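Local coordinates for protein uncharacterized HTH-type transcriptional regulator SAR2349 (Staphylococcus aureus, PDB 4EM2) that probably binds DNA as a MarR-family transcriptional regulator and, in this crystal form, holds several molecules of salicylate, at residues Glu37-Phe42 with Asn165-Ile170; Trp67-Asp72 with Arg96-Ala101; Arg71-His76 with Ile82-Arg87. All blocks are in the same frame, centred on the assembly; numbering follows the deposited sequence.

Overall arrangement
Along the chain, the two helices of interaction 1, 34-43 and 154-174, lie near the ends of the modelled fold and enclose the other contacts, so that interactions 2 and 3 fall inside the loop it closes. Its centre is about 27 Å from that of interaction 2, on the far side of the chain's centre, and about 24 Å from that of interaction 3. Interactions 2 and 3 have centres about 9 Å apart and share helix 64-76, from which helix 92-104 and helix 81-88 are reached respectively; Ile69, Ile73, Ile84 and Leu99 join them into one apolar core. The probable DNA-binding domain thus lies apart from the terminal-helix region.

Interaction 1. Residues Glu37-Phe42 with Asn165-Ile170; sequences EFFNSF and NQIHEI
The N- and C-terminal helices that in MarR proteins generally build the dimerisation region meet here, where Phe38, Phe39 and Phe42 of helix 34-43 converge on Ile167 of helix 154-174. The short helical segments run nearly at right angles, 96° between their directions, and their axes stay 13.3 Å apart, so long side chains span the gap and bury just 131 Å² in a surface contact. Phe38 and Ile167 approach from opposite directions. With CG of Phe38 anti to its backbone N (chi1 169°), the ring is thrown toward the other helix, and its CE2 comes 3.8 Å from Ile167 CD1, which lies at the ring edge, near its plane. The other branch of the isoleucine serves the two remaining rings: Ile167 CG2 is 4.2 Å from Phe39 CE2 and 4.5 Å from Phe42 CZ, oblique to both. Phe38 also touches Val163 and Phe42 touches Met164, about one turn earlier on helix 154-174. The phenylalanines also brace one another: Phe42 CE2 sits over a face of the Phe38 ring, offset toward the rim, while Phe38 CE1 lies in the plane of the Phe42 ring at its edge. Within helix 34-43, Ser41 OG donates a 2.6 Å hydrogen bond to Phe38 O, tilted 16° from the carbonyl plane, and Phe39 O stands over the centre of the Phe42 ring.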
# COMPACT_ATOMS: atom_id res chain seq x y z
N GLU A 37 25.97 1.63 2.83
CA GLU A 37 25.41 2.92 3.19
C GLU A 37 24.26 3.25 2.22
O GLU A 37 23.24 3.83 2.60
CB GLU A 37 26.51 3.99 3.16
CG GLU A 37 25.96 5.39 3.41
CD GLU A 37 27.05 6.46 3.39
OE1 GLU A 37 27.96 6.34 2.53
OE2 GLU A 37 26.99 7.41 4.21
N PHE A 38 24.45 2.84 0.97
CA PHE A 38 23.49 3.00 -0.10
C PHE A 38 22.17 2.27 0.26
O PHE A 38 21.09 2.89 0.31
CB PHE A 38 24.07 2.42 -1.40
CG PHE A 38 23.07 2.30 -2.53
CD1 PHE A 38 22.44 3.44 -3.06
CD2 PHE A 38 22.76 1.06 -3.07
CE1 PHE A 38 21.53 3.34 -4.09
CE2 PHE A 38 21.86 0.94 -4.10
CZ PHE A 38 21.23 2.12 -4.63
N PHE A 39 22.24 0.97 0.53
CA PHE A 39 21.02 0.23 0.89
C PHE A 39 20.43 0.80 2.17
O PHE A 39 19.22 0.96 2.28
CB PHE A 39 21.27 -1.27 1.10
CG PHE A 39 21.11 -2.09 -0.16
CD1 PHE A 39 22.19 -2.28 -1.03
CD2 PHE A 39 19.88 -2.60 -0.51
CE1 PHE A 39 22.03 -2.98 -2.25
CE2 PHE A 39 19.69 -3.28 -1.69
CZ PHE A 39 20.81 -3.48 -2.59
N ASN A 40 21.28 1.14 3.12
CA ASN A 40 20.76 1.66 4.38
C ASN A 40 19.99 2.95 4.19
O ASN A 40 19.02 3.20 4.89
CB ASN A 40 21.88 1.94 5.39
CG ASN A 40 22.52 0.68 5.92
OD1 ASN A 40 22.10 -0.45 5.64
ND2 ASN A 40 23.57 0.87 6.72
N SER A 41 20.46 3.77 3.25
CA SER A 41 19.84 5.07 3.02
C SER A 41 18.37 4.95 2.65
O SER A 41 17.57 5.82 3.05
CB SER A 41 20.58 5.91 1.96
OG SER A 41 20.36 5.38 0.65
N PHE A 42 18.01 3.91 1.90
CA PHE A 42 16.59 3.79 1.55
C PHE A 42 15.81 2.76 2.39
O PHE A 42 14.59 2.93 2.60
CB PHE A 42 16.38 3.56 0.03
CG PHE A 42 17.12 2.38 -0.55
CD1 PHE A 42 16.61 1.08 -0.46
CD2 PHE A 42 18.30 2.58 -1.30
CE1 PHE A 42 17.27 -0.01 -1.10
CE2 PHE A 42 18.95 1.50 -1.94
CZ PHE A 42 18.43 0.19 -1.83
N ASN A 165 14.28 1.65 -9.39
CA ASN A 165 13.64 0.65 -10.24
C ASN A 165 14.65 -0.41 -10.71
O ASN A 165 14.29 -1.57 -10.88
CB ASN A 165 12.97 1.31 -11.46
CG ASN A 165 11.81 2.18 -11.06
OD1 ASN A 165 11.25 2.00 -9.97
ND2 ASN A 165 11.43 3.12 -11.92
N GLN A 166 15.91 -0.01 -10.90
CA GLN A 166 16.90 -1.00 -11.30
C GLN A 166 17.01 -2.01 -10.15
O GLN A 166 16.92 -3.22 -10.40
CB GLN A 166 18.24 -0.33 -11.55
CG GLN A 166 18.23 0.48 -12.86
CD GLN A 166 19.62 0.84 -13.29
OE1 GLN A 166 20.36 -0.01 -13.79
NE2 GLN A 166 20.00 2.08 -13.06
N ILE A 167 17.14 -1.52 -8.91
CA ILE A 167 17.25 -2.43 -7.74
C ILE A 167 16.01 -3.31 -7.66
O ILE A 167 16.09 -4.54 -7.53
CB ILE A 167 17.40 -1.65 -6.43
CG1 ILE A 167 18.66 -0.77 -6.49
CG2 ILE A 167 17.49 -2.61 -5.22
CD1 ILE A 167 20.00 -1.49 -6.40
N HIS A 168 14.86 -2.67 -7.80
CA HIS A 168 13.60 -3.37 -7.72
C HIS A 168 13.47 -4.47 -8.77
O HIS A 168 12.92 -5.53 -8.48
CB HIS A 168 12.49 -2.31 -7.84
CG HIS A 168 11.25 -2.61 -7.07
ND1 HIS A 168 10.55 -1.62 -6.41
CD2 HIS A 168 10.50 -3.73 -6.98
CE1 HIS A 168 9.41 -2.12 -5.97
NE2 HIS A 168 9.35 -3.40 -6.30
N GLU A 169 13.98 -4.24 -9.98
CA GLU A 169 13.90 -5.28 -11.04
C GLU A 169 14.56 -6.57 -10.55
O GLU A 169 13.98 -7.63 -10.59
CB GLU A 169 14.66 -4.88 -12.31
CG GLU A 169 14.50 -3.44 -12.79
CD GLU A 169 15.22 -3.18 -14.12
OE1 GLU A 169 15.04 -4.00 -15.08
OE2 GLU A 169 15.96 -2.15 -14.21
N ILE A 170 15.79 -6.43 -10.10
CA ILE A 170 16.56 -7.55 -9.58
C ILE A 170 15.90 -8.28 -8.41
O ILE A 170 15.82 -9.51 -8.41
CB ILE A 170 17.96 -7.08 -9.12
CG1 ILE A 170 18.67 -6.35 -10.28
CG2 ILE A 170 18.79 -8.26 -8.66
CD1 ILE A 170 18.77 -7.19 -11.54

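Interaction 2. Residues Trp67-Asp72 with Arg96-Ala101; sequences WLILRD and RKTLKA. With SAL (2-hydroxybenzoic acid), chain C; SAL (2-hydroxybenzoic acid), chain B; SAL (2-hydroxybenzoic acid), chain E; SAL (2-hydroxybenzoic acid), chain D.
Arg71 NH2 donates a hydrogen bond of 3.0 Å, with an N-H...O angle of 152°, to the phenolic O2 of the salicylate of chain B; this O2 lies at the edge of the guanidinium, near its plane. The pocket is lined in part by helix 64-76 of the winged helix-turn-helix domain, which packs on helix 92-104, the probable recognition helix. The arginine leaves its helix extended and turns at chi3 (63°), which carries the guanidinium between two ligands: its NH1 also comes within 3.2 Å of the carboxylate O1' of the salicylate of chain C. The hydroxyls of Tyr46 and Tyr49 are hydrogen-bonded to the ligands of chains B and C, respectively. The indole of Trp67 reaches the chain C ligand too, but NE1 sits too close to that ring for its weak bond to O2 to be trusted; Arg71 CB lies over one face of the indole, toward the rim. Leu68 divides its branches between two ligands, CD2 resting 3.7 Å from C2 of the chain B salicylate and CD1 against the carboxylate of the chain E molecule, which is also hydrogen-bonded to Arg88 NH1.

Farther round helix 64-76, Ile69 makes the direct contact with helix 92-104, its CD1 also bordering the chain E ligand. Its CG1 touches Thr98 CG2 at 3.7 Å, and its CG2, turned beside the carbonyl carbon, meets Leu99 CD2 at 3.8 Å, the two side chains crossing at about a right angle. Thr98 turns its methyl to Ile69 while its OG1 is bonded to Thr94 O, which would help hold that rotation. Farther out, Lys100 CG comes 3.2 Å from O2 of the salicylate of chain D.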
# COMPACT_ATOMS: atom_id res chain seq x y z
N TRP A 67 -5.15 -0.80 4.40
CA TRP A 67 -5.02 0.18 3.37
C TRP A 67 -4.34 -0.36 2.12
O TRP A 67 -4.76 -0.11 0.99
CB TRP A 67 -4.24 1.38 3.92
CG TRP A 67 -3.79 2.29 2.78
CD1 TRP A 67 -2.51 2.45 2.34
CD2 TRP A 67 -4.62 3.10 1.94
NE1 TRP A 67 -2.49 3.30 1.27
CE2 TRP A 67 -3.76 3.74 1.00
CE3 TRP A 67 -5.99 3.38 1.89
CZ2 TRP A 67 -4.25 4.66 0.00
CZ3 TRP A 67 -6.47 4.30 0.88
CH2 TRP A 67 -5.60 4.91 -0.02
N LEU A 68 -3.29 -1.16 2.29
CA LEU A 68 -2.60 -1.67 1.12
C LEU A 68 -3.48 -2.53 0.24
O LEU A 68 -3.46 -2.43 -1.03
CB LEU A 68 -1.32 -2.45 1.57
CG LEU A 68 -0.27 -1.51 2.20
CD1 LEU A 68 0.96 -2.41 2.72
CD2 LEU A 68 0.26 -0.53 1.14
N ILE A 69 -4.27 -3.40 0.89
CA ILE A 69 -5.17 -4.28 0.12
C ILE A 69 -6.27 -3.39 -0.51
O ILE A 69 -6.62 -3.58 -1.67
CB ILE A 69 -5.82 -5.32 1.03
CG1 ILE A 69 -4.74 -6.28 1.62
CG2 ILE A 69 -6.90 -6.11 0.27
CD1 ILE A 69 -3.87 -6.89 0.66
N LEU A 70 -6.77 -2.43 0.26
CA LEU A 70 -7.82 -1.54 -0.25
C LEU A 70 -7.34 -0.84 -1.52
O LEU A 70 -8.04 -0.83 -2.55
CB LEU A 70 -8.22 -0.48 0.78
CG LEU A 70 -9.41 0.45 0.34
CD1 LEU A 70 -10.69 -0.41 0.30
CD2 LEU A 70 -9.64 1.64 1.28
N ARG A 71 -6.12 -0.31 -1.45
CA ARG A 71 -5.54 0.42 -2.55
C ARG A 71 -5.37 -0.52 -3.72
O ARG A 71 -5.65 -0.16 -4.88
CB ARG A 71 -4.17 1.01 -2.13
CG ARG A 71 -3.46 1.90 -3.22
CD ARG A 71 -2.10 2.49 -2.68
NE ARG A 71 -1.14 1.41 -2.39
CZ ARG A 71 0.17 1.60 -2.14
NH1 ARG A 71 0.67 2.84 -2.13
NH2 ARG A 71 1.00 0.55 -1.95
N ASP A 72 -4.89 -1.73 -3.43
CA ASP A 72 -4.66 -2.69 -4.49
C ASP A 72 -5.96 -2.98 -5.23
O ASP A 72 -5.98 -3.04 -6.46
CB ASP A 72 -4.08 -4.00 -3.93
CG ASP A 72 -3.97 -5.09 -5.01
OD1 ASP A 72 -5.00 -5.79 -5.23
OD2 ASP A 72 -2.88 -5.21 -5.62
N ARG A 96 -6.78 -13.15 3.42
CA ARG A 96 -8.15 -13.50 3.79
C ARG A 96 -8.57 -12.71 5.00
O ARG A 96 -9.63 -12.08 5.01
CB ARG A 96 -8.28 -15.00 4.08
CG ARG A 96 -9.67 -15.62 3.78
CD ARG A 96 -9.66 -17.19 3.79
NE ARG A 96 -8.55 -17.78 2.99
CZ ARG A 96 -8.64 -18.25 1.73
NH1 ARG A 96 -9.82 -18.23 1.07
NH2 ARG A 96 -7.54 -18.72 1.11
N LYS A 97 -7.74 -12.73 6.02
CA LYS A 97 -8.05 -11.99 7.25
C LYS A 97 -8.24 -10.47 7.08
O LYS A 97 -9.11 -9.86 7.68
CB LYS A 97 -6.94 -12.24 8.29
CG LYS A 97 -7.09 -11.36 9.53
CD LYS A 97 -6.39 -11.94 10.75
CE LYS A 97 -6.54 -11.04 11.98
NZ LYS A 97 -5.59 -9.84 12.04
N THR A 98 -7.39 -9.86 6.27
CA THR A 98 -7.47 -8.39 6.05
C THR A 98 -8.71 -8.08 5.23
O THR A 98 -9.41 -7.13 5.51
CB THR A 98 -6.21 -7.93 5.28
OG1 THR A 98 -5.07 -8.28 6.06
CG2 THR A 98 -6.19 -6.41 5.00
N LEU A 99 -8.99 -8.90 4.21
CA LEU A 99 -10.17 -8.66 3.37
C LEU A 99 -11.40 -8.79 4.22
O LEU A 99 -12.35 -7.99 4.11
CB LEU A 99 -10.27 -9.68 2.25
CG LEU A 99 -9.46 -9.31 1.01
CD1 LEU A 99 -9.34 -10.58 0.16
CD2 LEU A 99 -10.11 -8.13 0.19
N LYS A 100 -11.40 -9.81 5.08
CA LYS A 100 -12.53 -10.02 5.94
C LYS A 100 -12.80 -8.76 6.75
O LYS A 100 -13.94 -8.40 6.97
CB LYS A 100 -12.27 -11.20 6.89
CG LYS A 100 -12.33 -12.58 6.24
CD LYS A 100 -12.43 -13.69 7.34
CE LYS A 100 -13.72 -13.45 8.17
NZ LYS A 100 -13.54 -13.45 9.65
N ALA A 101 -11.75 -8.09 7.22
CA ALA A 101 -11.98 -6.87 7.98
C ALA A 101 -12.49 -5.77 7.04
O ALA A 101 -13.40 -5.02 7.37
CB ALA A 101 -10.71 -6.43 8.67
C1' SAL C . 2.06 5.78 0.39
O1' SAL C . 1.63 5.52 -0.70
O2' SAL C . 3.33 6.15 0.54
C1 SAL C . 1.17 5.74 1.54
C2 SAL C . -0.19 5.38 1.34
C3 SAL C . -1.06 5.35 2.47
C4 SAL C . -0.58 5.67 3.77
C5 SAL C . 0.79 6.01 3.95
C6 SAL C . 1.66 6.05 2.84
O2 SAL C . -0.65 5.07 0.06
C1' SAL B . 4.58 -0.86 0.89
O1' SAL B . 4.51 -1.04 -0.33
O2' SAL B . 5.23 -1.75 1.70
C1 SAL B . 3.89 0.27 1.51
C2 SAL B . 3.37 1.34 0.73
C3 SAL B . 2.70 2.40 1.34
C4 SAL B . 2.53 2.40 2.74
C5 SAL B . 3.06 1.35 3.51
C6 SAL B . 3.73 0.28 2.91
O2 SAL B . 3.52 1.34 -0.56
C1' SAL E . 0.50 -5.75 2.03
O1' SAL E . 1.61 -5.23 1.86
O2' SAL E . -0.34 -5.85 0.98
C1 SAL E . 0.10 -6.31 3.37
C2 SAL E . 1.09 -6.61 4.37
C3 SAL E . 0.66 -7.16 5.62
C4 SAL E . -0.73 -7.40 5.88
C5 SAL E . -1.71 -7.10 4.89
C6 SAL E . -1.30 -6.56 3.65
O2 SAL E . 2.47 -6.38 4.13
C1' SAL D . -15.81 -13.27 2.82
O1' SAL D . -15.59 -13.46 4.01
O2' SAL D . -17.08 -13.00 2.42
C1 SAL D . -14.69 -13.31 1.83
C2 SAL D . -13.38 -13.73 2.22
C3 SAL D . -12.33 -13.75 1.26
C4 SAL D . -12.58 -13.36 -0.07
C5 SAL D . -13.87 -12.96 -0.46
C6 SAL D . -14.91 -12.94 0.48
O2 SAL D . -13.14 -14.09 3.51

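Interaction 3. Residues Arg71-His76 with Ile82-Arg87; sequences RDIAKH and IEISHR. With SAL (2-hydroxybenzoic acid), chain B.
A chi1 of 174° swings CG of Asp72 away from its backbone N and directs the carboxylate at helix 81-88, while the chain of Arg87, extended through chi2, turns at chi3 (-71°) and lays its guanidinium side-on against it. Two bonds result, each using the syn lone pair of its oxygen: Arg87 NH2 to Asp72 OD1 at 2.8 Å and Arg87 NE to Asp72 OD2 at 2.8 Å. The bidentate grip fixes the rotation of both groups, which are nearly coplanar. His76, one turn after Asp72, covers one face of the guanidinium in a parallel stack, with centres 3.8 Å apart and planes at 3°, and Arg87 CD adds a CH-pi contact over the ring. The ring is itself held by His76 ND1, which donates to Asp72 O at 2.8 Å. On the other face of the guanidinium lies Glu83 O. Glu83 extends the salt-bridge network through OE1, weakly bonded to Arg87 NH1 at 3.3 Å, and Thr79 bonds both Glu83 OE1 and Arg87 NH2.

Within the winged helix-turn-helix domain of MarR proteins, this contact joins helix 64-76 to helix 81-88, which precedes the probable recognition helix. The polar side of the contact gives way to an apolar one facing Leu99 of helix 92-104 and strand 122-124: Ile84 CD1 packs on Ile73 CG1 at 3.6 Å, while Ile84 CG1 lies 3.5 Å from Asp72 OD1, bordering the carboxylate on that side. A water 2.7 Å from His76 O also bonds Glu83 OE1.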
# COMPACT_ATOMS: atom_id res chain seq x y z
N ARG A 71 -6.12 -0.31 -1.45
CA ARG A 71 -5.54 0.42 -2.55
C ARG A 71 -5.37 -0.52 -3.72
O ARG A 71 -5.65 -0.16 -4.88
CB ARG A 71 -4.17 1.01 -2.13
CG ARG A 71 -3.46 1.90 -3.22
CD ARG A 71 -2.10 2.49 -2.68
NE ARG A 71 -1.14 1.41 -2.39
CZ ARG A 71 0.17 1.60 -2.14
NH1 ARG A 71 0.67 2.84 -2.13
NH2 ARG A 71 1.00 0.55 -1.95
N ASP A 72 -4.89 -1.73 -3.43
CA ASP A 72 -4.66 -2.69 -4.49
C ASP A 72 -5.96 -2.98 -5.23
O ASP A 72 -5.98 -3.04 -6.46
CB ASP A 72 -4.08 -4.00 -3.93
CG ASP A 72 -3.97 -5.09 -5.01
OD1 ASP A 72 -5.00 -5.79 -5.23
OD2 ASP A 72 -2.88 -5.21 -5.62
N ILE A 73 -7.03 -3.18 -4.48
CA ILE A 73 -8.32 -3.48 -5.11
C ILE A 73 -8.75 -2.23 -5.95
O ILE A 73 -9.21 -2.36 -7.08
CB ILE A 73 -9.38 -3.77 -4.02
CG1 ILE A 73 -9.03 -5.09 -3.32
CG2 ILE A 73 -10.74 -3.91 -4.62
CD1 ILE A 73 -9.93 -5.47 -2.21
N ALA A 74 -8.55 -1.04 -5.39
CA ALA A 74 -8.97 0.19 -6.04
C ALA A 74 -8.36 0.22 -7.40
O ALA A 74 -9.03 0.50 -8.35
CB ALA A 74 -8.49 1.44 -5.23
N LYS A 75 -7.07 -0.11 -7.48
CA LYS A 75 -6.38 -0.06 -8.76
C LYS A 75 -6.59 -1.22 -9.70
O LYS A 75 -6.33 -1.08 -10.86
CB LYS A 75 -4.89 0.14 -8.52
CG LYS A 75 -4.62 1.42 -7.65
CD LYS A 75 -3.13 1.58 -7.23
CE LYS A 75 -2.83 2.99 -6.64
NZ LYS A 75 -2.89 4.12 -7.66
N HIS A 76 -7.12 -2.33 -9.23
CA HIS A 76 -7.24 -3.49 -10.11
C HIS A 76 -8.63 -4.08 -10.21
O HIS A 76 -8.84 -5.08 -10.95
CB HIS A 76 -6.28 -4.59 -9.63
CG HIS A 76 -4.84 -4.17 -9.66
ND1 HIS A 76 -4.20 -3.64 -8.56
CD2 HIS A 76 -3.94 -4.15 -10.67
CE1 HIS A 76 -2.97 -3.30 -8.90
NE2 HIS A 76 -2.79 -3.60 -10.18
N ILE A 82 -7.21 -14.26 -4.90
CA ILE A 82 -6.07 -14.85 -5.63
C ILE A 82 -5.12 -13.81 -6.22
O ILE A 82 -3.90 -13.83 -5.97
CB ILE A 82 -6.54 -15.72 -6.83
CG1 ILE A 82 -7.43 -16.86 -6.35
CG2 ILE A 82 -5.34 -16.20 -7.62
CD1 ILE A 82 -7.00 -17.52 -5.10
N GLU A 83 -5.66 -12.90 -7.04
CA GLU A 83 -4.84 -11.89 -7.67
C GLU A 83 -4.22 -10.99 -6.63
O GLU A 83 -3.07 -10.62 -6.77
CB GLU A 83 -5.63 -10.99 -8.60
CG GLU A 83 -6.27 -11.71 -9.79
CD GLU A 83 -7.05 -10.75 -10.69
OE1 GLU A 83 -7.03 -9.52 -10.46
OE2 GLU A 83 -7.67 -11.24 -11.64
N ILE A 84 -5.00 -10.63 -5.62
CA ILE A 84 -4.48 -9.71 -4.58
C ILE A 84 -3.22 -10.31 -3.91
O ILE A 84 -2.17 -9.70 -3.88
CB ILE A 84 -5.55 -9.41 -3.50
CG1 ILE A 84 -6.74 -8.64 -4.09
CG2 ILE A 84 -4.93 -8.55 -2.39
CD1 ILE A 84 -7.87 -8.51 -3.14
N SER A 85 -3.37 -11.52 -3.37
CA SER A 85 -2.28 -12.23 -2.70
C SER A 85 -1.02 -12.28 -3.55
O SER A 85 0.09 -12.11 -3.04
CB SER A 85 -2.69 -13.66 -2.40
OG SER A 85 -3.65 -13.63 -1.37
N HIS A 86 -1.21 -12.51 -4.84
CA HIS A 86 -0.10 -12.56 -5.73
C HIS A 86 0.59 -11.20 -5.93
O HIS A 86 1.81 -11.08 -5.82
CB HIS A 86 -0.54 -13.14 -7.06
CG HIS A 86 0.57 -13.18 -8.06
ND1 HIS A 86 1.02 -12.05 -8.70
CD2 HIS A 86 1.38 -14.19 -8.45
CE1 HIS A 86 2.07 -12.36 -9.44
NE2 HIS A 86 2.31 -13.65 -9.30
N ARG A 87 -0.15 -10.15 -6.24
CA ARG A 87 0.52 -8.88 -6.41
C ARG A 87 1.13 -8.34 -5.10
O ARG A 87 2.14 -7.66 -5.13
CB ARG A 87 -0.44 -7.79 -6.94
CG ARG A 87 -1.01 -7.98 -8.34
CD ARG A 87 -1.90 -6.78 -8.67
NE ARG A 87 -3.13 -6.81 -7.88
CZ ARG A 87 -4.30 -7.27 -8.32
NH1 ARG A 87 -4.39 -7.73 -9.57
NH2 ARG A 87 -5.34 -7.35 -7.49
C1' SAL B . 4.58 -0.86 0.89
O1' SAL B . 4.51 -1.04 -0.33
O2' SAL B . 5.23 -1.75 1.70
C1 SAL B . 3.89 0.27 1.51
C2 SAL B . 3.37 1.34 0.73
C3 SAL B . 2.70 2.40 1.34
C4 SAL B . 2.53 2.40 2.74
C5 SAL B . 3.06 1.35 3.51
C6 SAL B . 3.73 0.28 2.91
O2 SAL B . 3.52 1.34 -0.56
O HOH W 1 -7.89 -7.18 -12.27